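Urocanate hydratase (Paenibacillus sp. Soil724D2, PDB 7NED) probably catalyses the hydration of thiourocanate, the urocanase-type step of bacterial ergothioneine catabolism, using a bound NAD+ as cofactor. Local coordinates at residues 125-130 with 473-478; 135-140 with 378-383; 342-347 with 400-405; 519-524 with 540-545. All blocks are in the same frame, centred on the assembly; numbering follows the deposited sequence.

Contact 1: residues 125-130 with 473-478; sequences AAWQYI and ADLVTI
Ala-126 and Thr-477 make the tight end of this buried contact, where a loop over the substrate site settles on a strand of the large mixed sheet. The methyl carbon CB of Ala-126 meets the methyl CG2 of Thr-477 at 3.6 Å, bringing the backbones to 6.5 Å between their CA atoms. With OG1 of Thr-477 anti to its backbone N (chi1 -172°), CG2 is the branch left to face the loop, while the hydroxyl makes a weak hydrogen bond to Met-93 O on the neighbouring strand.

Leu-475 fills the looser part by dividing its two methyls. CD2 touches the amide nitrogen NE2 of Gln-128 at 3.8 Å and lies 4.1 Å from Ala-126 CB; CD1 reaches CE3 of Trp-127 at 4.0 Å, the leucine and the indole crossing at roughly a right angle. No hydrogen bond joins the segments. All five touching residues are buried, and the looser part differs from the tight one in spacing, not in exposure to solvent. The polar ends are satisfied elsewhere: Gln-128 NE2 bonds Thr-495 on the adjacent strand and OE1 bonds His-434, which fixes the amide's rotation, while the indole NE1 of Trp-127 bonds Ala-48 O.

At Asp-474 and Leu-475, which both face Thr-495, the strand opens with a classic beta bulge. Beyond Gln-128, whose carbonyl O accepts a bond from Arg-352 of the urocanate pocket, comes Tyr-129, which touches the bound urocanate itself: a loop seated on a sheet at the edge of the active site.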
loop_
_atom_site.group_PDB
_atom_site.type_symbol
_atom_site.label_atom_id
_atom_site.label_comp_id
_atom_site.label_asym_id
_atom_site.label_seq_id
_atom_site.Cartn_x
_atom_site.Cartn_y
_atom_site.Cartn_z
ATOM N N ALA A 125 3.421 -6.929 -14.438
ATOM C CA ALA A 125 2.134 -7.502 -14.048
ATOM C C ALA A 125 0.969 -6.573 -14.324
ATOM O O ALA A 125 -0.186 -7.025 -14.274
ATOM C CB ALA A 125 2.135 -7.887 -12.584
ATOM N N ALA A 126 1.233 -5.295 -14.595
ATOM C CA ALA A 126 0.185 -4.380 -15.006
ATOM C C ALA A 126 0.115 -4.211 -16.520
ATOM O O ALA A 126 -0.749 -3.476 -17.003
ATOM C CB ALA A 126 0.385 -3.020 -14.330
ATOM N N TRP A 127 1.031 -4.844 -17.263
ATOM C CA TRP A 127 0.950 -5.056 -18.712
ATOM C C TRP A 127 1.254 -3.697 -19.344
ATOM O O TRP A 127 0.622 -3.296 -20.334
ATOM C CB TRP A 127 -0.460 -5.481 -19.086
ATOM C CG TRP A 127 -0.839 -6.761 -18.401
ATOM C CD1 TRP A 127 -0.038 -7.641 -17.703
ATOM C CD2 TRP A 127 -2.166 -6.998 -17.933
ATOM N NE1 TRP A 127 -0.832 -8.527 -16.967
ATOM C CE2 TRP A 127 -2.140 -8.136 -17.093
ATOM C CE3 TRP A 127 -3.393 -6.377 -18.192
ATOM C CZ2 TRP A 127 -3.296 -8.667 -16.525
ATOM C CZ3 TRP A 127 -4.558 -6.928 -17.630
ATOM C CH2 TRP A 127 -4.494 -8.051 -16.805
ATOM N N GLN A 128 2.189 -2.946 -18.763
ATOM C CA GLN A 128 2.446 -1.584 -19.238
ATOM C C GLN A 128 3.799 -1.448 -19.930
ATOM O O GLN A 128 4.185 -0.338 -20.327
ATOM C CB GLN A 128 2.310 -0.580 -18.062
ATOM C CG GLN A 128 0.886 -0.580 -17.524
ATOM C CD GLN A 128 0.696 0.037 -16.125
ATOM O OE1 GLN A 128 1.611 0.065 -15.276
ATOM N NE2 GLN A 128 -0.539 0.483 -15.865
ATOM N N TYR A 129 4.512 -2.564 -20.066
ATOM C CA TYR A 129 5.809 -2.633 -20.694
ATOM C C TYR A 129 5.607 -2.558 -22.191
ATOM O O TYR A 129 4.649 -3.146 -22.714
ATOM C CB TYR A 129 6.446 -3.948 -20.280
ATOM C CG TYR A 129 7.817 -4.232 -20.789
ATOM C CD1 TYR A 129 8.923 -3.659 -20.195
ATOM C CD2 TYR A 129 8.004 -5.137 -21.815
ATOM C CE1 TYR A 129 10.203 -3.953 -20.663
ATOM C CE2 TYR A 129 9.274 -5.433 -22.289
ATOM C CZ TYR A 129 10.369 -4.828 -21.693
ATOM O OH TYR A 129 11.640 -5.085 -22.132
ATOM N N ILE A 130 6.441 -1.761 -22.866
ATOM C CA ILE A 130 6.309 -1.634 -24.311
ATOM C C ILE A 130 7.527 -2.158 -25.047
ATOM O O ILE A 130 7.623 -1.973 -26.251
ATOM C CB ILE A 130 6.012 -0.190 -24.745
ATOM C CG1 ILE A 130 7.191 0.769 -24.378
ATOM C CG2 ILE A 130 4.647 0.241 -24.151
ATOM C CD1 ILE A 130 7.112 2.120 -25.033
ATOM N N ALA A 473 -9.621 6.060 -14.311
ATOM C CA ALA A 473 -8.634 5.326 -15.082
ATOM C C ALA A 473 -9.181 3.938 -15.449
ATOM O O ALA A 473 -10.192 3.460 -14.904
ATOM C CB ALA A 473 -7.336 5.210 -14.271
ATOM N N ASP A 474 -8.515 3.285 -16.408
ATOM C CA ASP A 474 -8.979 1.970 -16.853
ATOM C C ASP A 474 -8.322 0.856 -16.078
ATOM O O ASP A 474 -8.950 -0.171 -15.809
ATOM C CB ASP A 474 -8.677 1.784 -18.363
ATOM C CG ASP A 474 -9.598 2.643 -19.229
ATOM O OD1 ASP A 474 -9.136 3.716 -19.676
ATOM O OD2 ASP A 474 -10.798 2.297 -19.375
ATOM N N LEU A 475 -7.065 1.035 -15.700
ATOM C CA LEU A 475 -6.374 0.046 -14.882
ATOM C C LEU A 475 -5.487 0.765 -13.879
ATOM O O LEU A 475 -4.750 1.683 -14.247
ATOM C CB LEU A 475 -5.521 -0.898 -15.758
ATOM C CG LEU A 475 -4.743 -2.038 -15.076
ATOM C CD1 LEU A 475 -4.533 -3.241 -16.021
ATOM C CD2 LEU A 475 -3.400 -1.577 -14.529
ATOM N N VAL A 476 -5.530 0.332 -12.620
ATOM C CA VAL A 476 -4.687 0.904 -11.579
ATOM C C VAL A 476 -4.009 -0.236 -10.832
ATOM O O VAL A 476 -4.622 -1.281 -10.582
ATOM C CB VAL A 476 -5.520 1.788 -10.614
ATOM C CG1 VAL A 476 -4.647 2.371 -9.510
ATOM C CG2 VAL A 476 -6.205 2.872 -11.393
ATOM N N THR A 477 -2.757 -0.039 -10.472
ATOM C CA THR A 477 -1.991 -1.085 -9.810
ATOM C C THR A 477 -1.128 -0.489 -8.706
ATOM O O THR A 477 -0.662 0.645 -8.814
ATOM C CB THR A 477 -1.113 -1.849 -10.819
ATOM O OG1 THR A 477 -0.523 -2.979 -10.170
ATOM C CG2 THR A 477 0.019 -0.955 -11.407
ATOM N N ILE A 478 -0.918 -1.271 -7.648
ATOM C CA ILE A 478 0.088 -1.003 -6.627
ATOM C C ILE A 478 1.020 -2.207 -6.551
ATOM O O ILE A 478 0.572 -3.338 -6.329
ATOM C CB ILE A 478 -0.540 -0.741 -5.254
ATOM C CG1 ILE A 478 -1.460 0.468 -5.334
ATOM C CG2 ILE A 478 0.574 -0.513 -4.244
ATOM C CD1 ILE A 478 -2.355 0.651 -4.058
#

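Contact 2: residues 135-140 with 378-383; sequences VIQGTY and EVIANW
Helices 133-150 and 378-390 pass each other with the axes of their short segments 12.3 Å apart and their directions 123° from parallel, a wide spacing filled by the indole of Trp-383. Gln-137 lies over one face of that ring along its whole length. Its CB sits 3.8 Å from the centroid of the six-membered ring of Trp-383, nearly over its centre, in a CH-pi contact, and the extended chain then carries the amide across the five-membered ring, the two planes only 14° apart. There OE1 comes within 3.2 Å of CD1 of Trp-383. This is stacking and not a bond to the indole nitrogen: Gln-137 OE1 accepts from the backbone N of Trp-402, and Trp-383 NE1 donates to Ile-400 O, so the end of strand 398-400 and the loop after it bond both polar groups, consistent with their staying flat against each other.

The contact thereby joins a helix of the Rossmann-like domain to one of the C-terminal domain, with strand 398-400 and its following loop as their common partner. At the indole's edge, near its plane, the branch methyl CG2 of Ile-136 meets CH2 of Trp-383 at 3.7 Å. Tyr-140, its ring swung across by a CG anti to the backbone N, lies obliquely to the indole, CD1 to CE3 of Trp-383 being 3.8 Å. Its hydroxyl OH donates to OD1 of Asn-382 at 2.9 Å, in the carbonyl plane and on a lone pair, with a C=O...donor angle of 145°.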
loop_
_atom_site.group_PDB
_atom_site.type_symbol
_atom_site.label_atom_id
_atom_site.label_comp_id
_atom_site.label_asym_id
_atom_site.label_seq_id
_atom_site.Cartn_x
_atom_site.Cartn_y
_atom_site.Cartn_z
ATOM N N VAL A 135 12.262 2.463 -21.628
ATOM C CA VAL A 135 13.279 3.085 -20.799
ATOM C C VAL A 135 14.268 3.911 -21.617
ATOM O O VAL A 135 15.141 4.571 -21.038
ATOM C CB VAL A 135 14.025 2.019 -19.958
ATOM C CG1 VAL A 135 15.004 1.213 -20.829
ATOM C CG2 VAL A 135 14.744 2.636 -18.763
ATOM N N ILE A 136 14.169 3.909 -22.943
ATOM C CA ILE A 136 15.295 4.468 -23.695
ATOM C C ILE A 136 15.378 5.990 -23.536
ATOM O O ILE A 136 16.476 6.540 -23.432
ATOM C CB ILE A 136 15.267 4.032 -25.173
ATOM C CG1 ILE A 136 16.559 4.475 -25.857
ATOM C CG2 ILE A 136 14.082 4.594 -25.910
ATOM C CD1 ILE A 136 16.582 4.091 -27.308
ATOM N N GLN A 137 14.247 6.701 -23.449
ATOM C CA GLN A 137 14.374 8.158 -23.323
ATOM C C GLN A 137 14.922 8.550 -21.963
ATOM O O GLN A 137 15.678 9.520 -21.856
ATOM C CB GLN A 137 13.046 8.896 -23.533
ATOM C CG GLN A 137 13.336 10.417 -23.502
ATOM C CD GLN A 137 12.146 11.325 -23.855
ATOM O OE1 GLN A 137 11.037 10.871 -24.091
ATOM N NE2 GLN A 137 12.396 12.632 -23.866
ATOM N N GLY A 138 14.521 7.841 -20.909
ATOM C CA GLY A 138 15.093 8.088 -19.587
ATOM C C GLY A 138 16.606 7.968 -19.601
ATOM O O GLY A 138 17.321 8.835 -19.115
ATOM N N THR A 139 17.109 6.895 -20.184
ATOM C CA THR A 139 18.555 6.697 -20.218
ATOM C C THR A 139 19.235 7.772 -21.058
ATOM O O THR A 139 20.296 8.300 -20.696
ATOM C CB THR A 139 18.842 5.301 -20.783
ATOM O OG1 THR A 139 18.091 4.339 -20.005
ATOM C CG2 THR A 139 20.334 4.970 -20.713
ATOM N N TYR A 140 18.642 8.099 -22.193
ATOM C CA TYR A 140 19.177 9.170 -23.013
ATOM C C TYR A 140 19.195 10.496 -22.235
ATOM O O TYR A 140 20.191 11.242 -22.275
ATOM C CB TYR A 140 18.360 9.221 -24.303
ATOM C CG TYR A 140 18.587 10.430 -25.173
ATOM C CD1 TYR A 140 17.744 11.517 -25.110
ATOM C CD2 TYR A 140 19.669 10.475 -26.062
ATOM C CE1 TYR A 140 17.959 12.637 -25.916
ATOM C CE2 TYR A 140 19.889 11.579 -26.857
ATOM C CZ TYR A 140 19.030 12.648 -26.791
ATOM O OH TYR A 140 19.235 13.751 -27.578
ATOM N N GLU A 378 11.574 22.097 -27.312
ATOM C CA GLU A 378 12.588 21.545 -28.190
ATOM C C GLU A 378 13.076 20.187 -27.696
ATOM O O GLU A 378 13.563 19.377 -28.498
ATOM C CB GLU A 378 13.741 22.540 -28.340
ATOM C CG GLU A 378 13.449 23.604 -29.389
ATOM C CD GLU A 378 14.459 24.755 -29.398
ATOM O OE1 GLU A 378 15.676 24.496 -29.253
ATOM O OE2 GLU A 378 14.034 25.922 -29.563
ATOM N N VAL A 379 12.925 19.906 -26.400
ATOM C CA VAL A 379 13.360 18.619 -25.869
ATOM C C VAL A 379 12.515 17.492 -26.444
ATOM O O VAL A 379 13.045 16.545 -27.038
ATOM C CB VAL A 379 13.326 18.631 -24.335
ATOM C CG1 VAL A 379 13.793 17.293 -23.787
ATOM C CG2 VAL A 379 14.230 19.736 -23.840
ATOM N N ILE A 380 11.192 17.562 -26.257
ATOM C CA ILE A 380 10.347 16.512 -26.810
ATOM C C ILE A 380 10.448 16.479 -28.324
ATOM O O ILE A 380 10.385 15.400 -28.931
ATOM C CB ILE A 380 8.879 16.630 -26.345
ATOM C CG1 ILE A 380 8.145 15.318 -26.688
ATOM C CG2 ILE A 380 8.111 17.783 -27.018
ATOM C CD1 ILE A 380 8.660 14.073 -25.939
ATOM N N ALA A 381 10.598 17.646 -28.965
ATOM C CA ALA A 381 10.709 17.675 -30.430
ATOM C C ALA A 381 11.948 16.931 -30.903
ATOM O O ALA A 381 11.884 16.116 -31.830
ATOM C CB ALA A 381 10.730 19.120 -30.933
ATOM N N ASN A 382 13.087 17.199 -30.271
ATOM C CA ASN A 382 14.299 16.427 -30.532
ATOM C C ASN A 382 14.066 14.939 -30.301
ATOM O O ASN A 382 14.433 14.109 -31.138
ATOM C CB ASN A 382 15.440 16.932 -29.640
ATOM C CG ASN A 382 16.692 16.039 -29.699
ATOM O OD1 ASN A 382 17.070 15.383 -28.690
ATOM N ND2 ASN A 382 17.326 15.981 -30.873
ATOM N N TRP A 383 13.463 14.576 -29.155
ATOM C CA TRP A 383 13.322 13.160 -28.832
ATOM C C TRP A 383 12.460 12.440 -29.871
ATOM O O TRP A 383 12.805 11.351 -30.344
ATOM C CB TRP A 383 12.723 12.981 -27.412
ATOM C CG TRP A 383 12.425 11.561 -27.279
ATOM C CD1 TRP A 383 11.184 10.972 -27.266
ATOM C CD2 TRP A 383 13.373 10.505 -27.243
ATOM N NE1 TRP A 383 11.313 9.598 -27.203
ATOM C CE2 TRP A 383 12.651 9.290 -27.194
ATOM C CE3 TRP A 383 14.776 10.462 -27.258
ATOM C CZ2 TRP A 383 13.279 8.058 -27.143
ATOM C CZ3 TRP A 383 15.396 9.234 -27.197
ATOM C CH2 TRP A 383 14.653 8.046 -27.156
#

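Contact 3: residues 342-347 with 400-405; sequences PLFARA and IGWFGH
Trp-402 reaches from its loop to the end of helix 335-344, and its indole bears nearly all the side-chain contact. From CB, CG is set anti to the carbonyl carbon (chi1 -77°), which sends the ring toward the helix. The first ring atom to touch is CE3, 4.2 Å from the methyl CD1 of Leu-343. Next along the rim, CZ3 lies at the same distance from that methyl and 3.7 Å from CE1 of Phe-344; CH2, the last of the ring atoms to touch, is shared between CE1 and CZ of the phenyl ring. The two rings meet rim to rim, centroids 5.9 Å apart and planes at 29°, with neither over the other's face.

Past the rings the contact becomes polar. Ala-347, at positive phi, is the C-prime residue of a Schellman motif that ends the helix, and its O receives a CA-H...O contact from Gly-404 CA at 3.4 Å. Beside it a water donates to Arg-346 O at 2.6 Å and accepts from His-405 N at 2.9 Å. With no direct hydrogen bond between the segments, the result is an apolar seam closed at the helix end by a water bridge, while Arg-346 spends its charge on Glu-534 and Asp-533.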
loop_
_atom_site.group_PDB
_atom_site.type_symbol
_atom_site.label_atom_id
_atom_site.label_comp_id
_atom_site.label_asym_id
_atom_site.label_seq_id
_atom_site.Cartn_x
_atom_site.Cartn_y
_atom_site.Cartn_z
ATOM N N PRO A 342 15.154 16.996 -11.251
ATOM C CA PRO A 342 14.501 18.240 -11.685
ATOM C C PRO A 342 13.341 17.991 -12.623
ATOM O O PRO A 342 12.394 18.783 -12.629
ATOM C CB PRO A 342 15.639 19.008 -12.374
ATOM C CG PRO A 342 16.846 18.547 -11.638
ATOM C CD PRO A 342 16.616 17.077 -11.418
ATOM N N LEU A 343 13.369 16.899 -13.408
ATOM C CA LEU A 343 12.207 16.556 -14.219
ATOM C C LEU A 343 11.070 16.023 -13.344
ATOM O O LEU A 343 9.913 16.452 -13.453
ATOM C CB LEU A 343 12.624 15.511 -15.249
ATOM C CG LEU A 343 13.705 15.979 -16.254
ATOM C CD1 LEU A 343 14.098 14.850 -17.163
ATOM C CD2 LEU A 343 13.162 17.162 -17.057
ATOM N N PHE A 344 11.378 15.052 -12.487
ATOM C CA PHE A 344 10.357 14.504 -11.609
ATOM C C PHE A 344 9.676 15.600 -10.797
ATOM O O PHE A 344 8.472 15.519 -10.523
ATOM C CB PHE A 344 10.976 13.459 -10.669
ATOM C CG PHE A 344 11.598 12.281 -11.389
ATOM C CD1 PHE A 344 11.050 11.798 -12.563
ATOM C CD2 PHE A 344 12.719 11.649 -10.873
ATOM C CE1 PHE A 344 11.608 10.696 -13.212
ATOM C CE2 PHE A 344 13.275 10.542 -11.513
ATOM C CZ PHE A 344 12.721 10.088 -12.700
ATOM N N ALA A 345 10.420 16.644 -10.429
ATOM C CA ALA A 345 9.872 17.701 -9.597
ATOM C C ALA A 345 8.770 18.477 -10.303
ATOM O O ALA A 345 7.937 19.100 -9.628
ATOM C CB ALA A 345 10.990 18.632 -9.141
ATOM N N ARG A 346 8.696 18.402 -11.626
ATOM C CA ARG A 346 7.586 18.971 -12.379
ATOM C C ARG A 346 6.681 17.896 -12.933
ATOM O O ARG A 346 5.846 18.178 -13.809
ATOM C CB ARG A 346 8.100 19.864 -13.523
ATOM C CG ARG A 346 8.951 21.040 -13.086
ATOM C CD ARG A 346 9.218 22.046 -14.245
ATOM N NE ARG A 346 10.088 23.134 -13.768
ATOM C CZ ARG A 346 9.667 24.341 -13.385
ATOM N NH1 ARG A 346 8.385 24.670 -13.459
ATOM N NH2 ARG A 346 10.545 25.236 -12.944
ATOM N N ALA A 347 6.850 16.660 -12.461
ATOM C CA ALA A 347 6.087 15.504 -12.931
ATOM C C ALA A 347 6.293 15.280 -14.423
ATOM O O ALA A 347 5.422 14.732 -15.099
ATOM C CB ALA A 347 4.590 15.635 -12.605
ATOM N N ILE A 400 7.664 6.129 -26.512
ATOM C CA ILE A 400 8.003 6.746 -25.231
ATOM C C ILE A 400 8.151 8.242 -25.455
ATOM O O ILE A 400 8.723 8.686 -26.472
ATOM C CB ILE A 400 9.286 6.148 -24.626
ATOM C CG1 ILE A 400 9.548 6.724 -23.220
ATOM C CG2 ILE A 400 10.455 6.400 -25.516
ATOM C CD1 ILE A 400 8.465 6.190 -22.150
ATOM N N GLY A 401 7.624 9.043 -24.520
ATOM C CA GLY A 401 7.792 10.476 -24.697
ATOM C C GLY A 401 7.571 11.185 -23.380
ATOM O O GLY A 401 6.450 11.201 -22.866
ATOM N N TRP A 402 8.635 11.722 -22.794
ATOM C CA TRP A 402 8.536 12.299 -21.458
ATOM C C TRP A 402 7.812 13.627 -21.539
ATOM O O TRP A 402 8.247 14.549 -22.243
ATOM C CB TRP A 402 9.922 12.482 -20.839
ATOM C CG TRP A 402 10.497 11.214 -20.337
ATOM C CD1 TRP A 402 10.557 10.023 -21.000
ATOM C CD2 TRP A 402 11.114 11.002 -19.060
ATOM N NE1 TRP A 402 11.172 9.077 -20.210
ATOM C CE2 TRP A 402 11.509 9.651 -19.007
ATOM C CE3 TRP A 402 11.361 11.824 -17.952
ATOM C CZ2 TRP A 402 12.141 9.081 -17.868
ATOM C CZ3 TRP A 402 11.968 11.259 -16.816
ATOM C CH2 TRP A 402 12.359 9.902 -16.791
ATOM N N PHE A 403 6.714 13.723 -20.796
ATOM C CA PHE A 403 5.872 14.891 -20.760
ATOM C C PHE A 403 5.559 15.196 -19.300
ATOM O O PHE A 403 5.507 14.289 -18.458
ATOM C CB PHE A 403 4.560 14.653 -21.538
ATOM C CG PHE A 403 4.687 14.846 -23.031
ATOM C CD1 PHE A 403 4.836 16.111 -23.560
ATOM C CD2 PHE A 403 4.583 13.772 -23.905
ATOM C CE1 PHE A 403 4.913 16.331 -24.938
ATOM C CE2 PHE A 403 4.659 13.991 -25.293
ATOM C CZ PHE A 403 4.812 15.275 -25.792
ATOM N N GLY A 404 5.293 16.470 -19.002
ATOM C CA GLY A 404 4.919 16.869 -17.666
ATOM C C GLY A 404 3.450 17.237 -17.510
ATOM O O GLY A 404 2.577 16.858 -18.308
ATOM N N HIS A 405 3.174 18.014 -16.462
ATOM C CA HIS A 405 1.798 18.284 -16.067
ATOM C C HIS A 405 1.095 19.129 -17.121
ATOM O O HIS A 405 1.597 20.180 -17.532
ATOM C CB HIS A 405 1.774 19.003 -14.715
ATOM C CG HIS A 405 0.394 19.300 -14.228
ATOM N ND1 HIS A 405 -0.425 18.333 -13.683
ATOM C CD2 HIS A 405 -0.332 20.443 -14.242
ATOM C CE1 HIS A 405 -1.591 18.871 -13.372
ATOM N NE2 HIS A 405 -1.556 20.154 -13.689
HETATM O O HOH W 1 5.317 19.786 -15.725
#

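Contact 4: residues 519-524 with 540-545; sequences GVLRYA and IRWIKT
The indole of Trp-542 is covered on both faces: Ala-524 CB lies over one, and CE of Lys-544, from its own segment, over the opposite one. The alanine methyl stands 3.6 Å from the centroid of the six-membered ring and 10° off its normal, a well-directed CH-pi contact. The carbonyl O of Ala-524 also approaches the ring, 3.4 Å from CZ2 of Trp-542.

Leu-521, a turn earlier on helix 502-525, works nearer the root of the same side chain. Its CD2 packs 3.5 Å from CB of Trp-542 and touches CG as well, the leucine and the indole running alongside in opposite senses. That methyl also meets the branch carbon CG2 of Ile-540 at 3.8 Å. With CG1 of Ile-540 anti to the carbonyl carbon (chi1 -53°), the other arm of the isoleucine runs on to the helix, where CD1 comes 3.7 Å from CB of Val-520.

Between these inward residues Arg-541, at the centre of an inverse gamma turn, points away, while Trp-542 packs on Ile-79 of the second subunit. The tail is thus held to helix 502-525 mainly by apolar and CH-pi contacts, with no hydrogen bond between the two segments, while Arg-541, through a salt bridge to Glu-69 of the second subunit, and the backbones of Arg-541 and Ile-543 bond to that partner.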
loop_
_atom_site.group_PDB
_atom_site.type_symbol
_atom_site.label_atom_id
_atom_site.label_comp_id
_atom_site.label_asym_id
_atom_site.label_seq_id
_atom_site.Cartn_x
_atom_site.Cartn_y
_atom_site.Cartn_z
ATOM N N GLY A 519 1.917 14.222 -8.506
ATOM C CA GLY A 519 3.361 14.180 -8.664
ATOM C C GLY A 519 4.034 15.503 -8.350
ATOM O O GLY A 519 5.014 15.550 -7.595
ATOM N N VAL A 520 3.519 16.600 -8.920
ATOM C CA VAL A 520 4.088 17.915 -8.594
ATOM C C VAL A 520 3.966 18.190 -7.103
ATOM O O VAL A 520 4.906 18.663 -6.464
ATOM C CB VAL A 520 3.413 19.035 -9.396
ATOM C CG1 VAL A 520 4.035 20.384 -8.978
ATOM C CG2 VAL A 520 3.603 18.773 -10.888
ATOM N N LEU A 521 2.797 17.922 -6.532
ATOM C CA LEU A 521 2.631 18.265 -5.121
ATOM C C LEU A 521 3.519 17.420 -4.232
ATOM O O LEU A 521 3.938 17.889 -3.167
ATOM C CB LEU A 521 1.175 18.130 -4.671
ATOM C CG LEU A 521 0.159 19.090 -5.272
ATOM C CD1 LEU A 521 -1.113 19.113 -4.457
ATOM C CD2 LEU A 521 0.777 20.504 -5.289
ATOM N N ARG A 522 3.824 16.175 -4.630
ATOM C CA ARG A 522 4.706 15.360 -3.795
ATOM C C ARG A 522 6.085 16.002 -3.666
ATOM O O ARG A 522 6.677 16.004 -2.581
ATOM C CB ARG A 522 4.822 13.940 -4.373
ATOM C CG ARG A 522 5.525 12.969 -3.474
ATOM C CD ARG A 522 7.041 12.895 -3.774
ATOM N NE ARG A 522 7.656 12.046 -2.776
ATOM C CZ ARG A 522 8.024 12.470 -1.575
ATOM N NH1 ARG A 522 7.851 13.748 -1.233
ATOM N NH2 ARG A 522 8.560 11.614 -0.705
ATOM N N TYR A 523 6.631 16.516 -4.775
ATOM C CA TYR A 523 7.917 17.198 -4.727
ATOM C C TYR A 523 7.771 18.598 -4.143
ATOM O O TYR A 523 8.668 19.062 -3.436
ATOM C CB TYR A 523 8.576 17.217 -6.135
ATOM C CG TYR A 523 9.127 15.843 -6.386
ATOM C CD1 TYR A 523 10.408 15.520 -5.975
ATOM C CD2 TYR A 523 8.301 14.814 -6.862
ATOM C CE1 TYR A 523 10.897 14.223 -6.089
ATOM C CE2 TYR A 523 8.782 13.507 -6.976
ATOM C CZ TYR A 523 10.075 13.221 -6.578
ATOM O OH TYR A 523 10.592 11.947 -6.692
ATOM N N ALA A 524 6.647 19.267 -4.383
ATOM C CA ALA A 524 6.429 20.554 -3.721
ATOM C C ALA A 524 6.436 20.392 -2.209
ATOM O O ALA A 524 7.083 21.167 -1.493
ATOM C CB ALA A 524 5.111 21.173 -4.182
ATOM N N ILE A 540 -2.132 24.407 -9.766
ATOM C CA ILE A 540 -2.405 23.208 -8.982
ATOM C C ILE A 540 -2.793 23.635 -7.577
ATOM O O ILE A 540 -2.168 24.524 -6.987
ATOM C CB ILE A 540 -1.178 22.292 -8.966
ATOM C CG1 ILE A 540 -0.716 22.025 -10.415
ATOM C CG2 ILE A 540 -1.534 20.980 -8.218
ATOM C CD1 ILE A 540 0.544 21.099 -10.561
ATOM N N ARG A 541 -3.825 23.012 -7.021
ATOM C CA ARG A 541 -4.358 23.495 -5.739
ATOM C C ARG A 541 -3.590 22.829 -4.597
ATOM O O ARG A 541 -4.009 21.846 -3.985
ATOM C CB ARG A 541 -5.853 23.265 -5.684
ATOM C CG ARG A 541 -6.551 23.983 -6.814
ATOM C CD ARG A 541 -8.044 23.720 -6.853
ATOM N NE ARG A 541 -8.647 24.221 -5.629
ATOM C CZ ARG A 541 -9.906 23.986 -5.268
ATOM N NH1 ARG A 541 -10.684 23.222 -6.036
ATOM N NH2 ARG A 541 -10.376 24.497 -4.137
ATOM N N TRP A 542 -2.418 23.384 -4.334
ATOM C CA TRP A 542 -1.568 22.975 -3.226
ATOM C C TRP A 542 -2.072 23.622 -1.930
ATOM O O TRP A 542 -2.087 24.847 -1.803
ATOM C CB TRP A 542 -0.129 23.396 -3.543
ATOM C CG TRP A 542 0.926 22.912 -2.617
ATOM C CD1 TRP A 542 0.819 21.920 -1.702
ATOM C CD2 TRP A 542 2.259 23.423 -2.515
ATOM N NE1 TRP A 542 2.012 21.770 -1.028
ATOM C CE2 TRP A 542 2.907 22.695 -1.508
ATOM C CE3 TRP A 542 2.963 24.446 -3.176
ATOM C CZ2 TRP A 542 4.227 22.940 -1.135
ATOM C CZ3 TRP A 542 4.293 24.676 -2.824
ATOM C CH2 TRP A 542 4.913 23.923 -1.830
ATOM N N ILE A 543 -2.466 22.809 -0.964
ATOM C CA ILE A 543 -2.961 23.332 0.312
ATOM C C ILE A 543 -1.808 23.816 1.186
ATOM O O ILE A 543 -0.801 23.120 1.371
ATOM C CB ILE A 543 -3.783 22.258 1.035
ATOM C CG1 ILE A 543 -4.963 21.861 0.155
ATOM C CG2 ILE A 543 -4.213 22.767 2.401
ATOM C CD1 ILE A 543 -5.874 20.738 0.760
ATOM N N LYS A 544 -1.953 25.017 1.744
ATOM C CA LYS A 544 -0.965 25.587 2.650
ATOM C C LYS A 544 -1.471 25.442 4.076
ATOM O O LYS A 544 -2.631 25.746 4.345
ATOM C CB LYS A 544 -0.755 27.066 2.327
ATOM C CG LYS A 544 -0.282 27.285 0.935
ATOM C CD LYS A 544 1.073 26.652 0.822
ATOM C CE LYS A 544 1.560 26.534 -0.589
ATOM N NZ LYS A 544 2.904 25.931 -0.413
ATOM N N THR A 545 -0.598 25.016 4.946
ATOM C CA THR A 545 -0.934 24.801 6.315
ATOM C C THR A 545 -0.190 25.663 7.318
ATOM O O THR A 545 -0.692 25.902 8.354
ATOM C CB THR A 545 -0.689 23.361 6.735
ATOM O OG1 THR A 545 0.705 23.134 6.840
ATOM C CG2 THR A 545 -1.269 22.431 5.773
#

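Contacts 2 and 3 are nested inside the long loop that contact 1 closes and cross each other along the chain; contact 4 follows all three. Contacts 2 and 3 lie about 11 Å apart between centres and touch: Gln-137 and Trp-383 of contact 2 bond to the 400-405 segment of contact 3, which follows from strand 398-400, an outermost strand of the mixed sheet that also holds strand 475-480. Contact 4, about 16 Å from contact 3 between centres, touches it where helix 502-525 packs against the end of helix 335-344. Contacts 1 to 3 surround the urocanate pocket, while contacts 1 and 4, about 25 Å apart between centres, also border the second subunit.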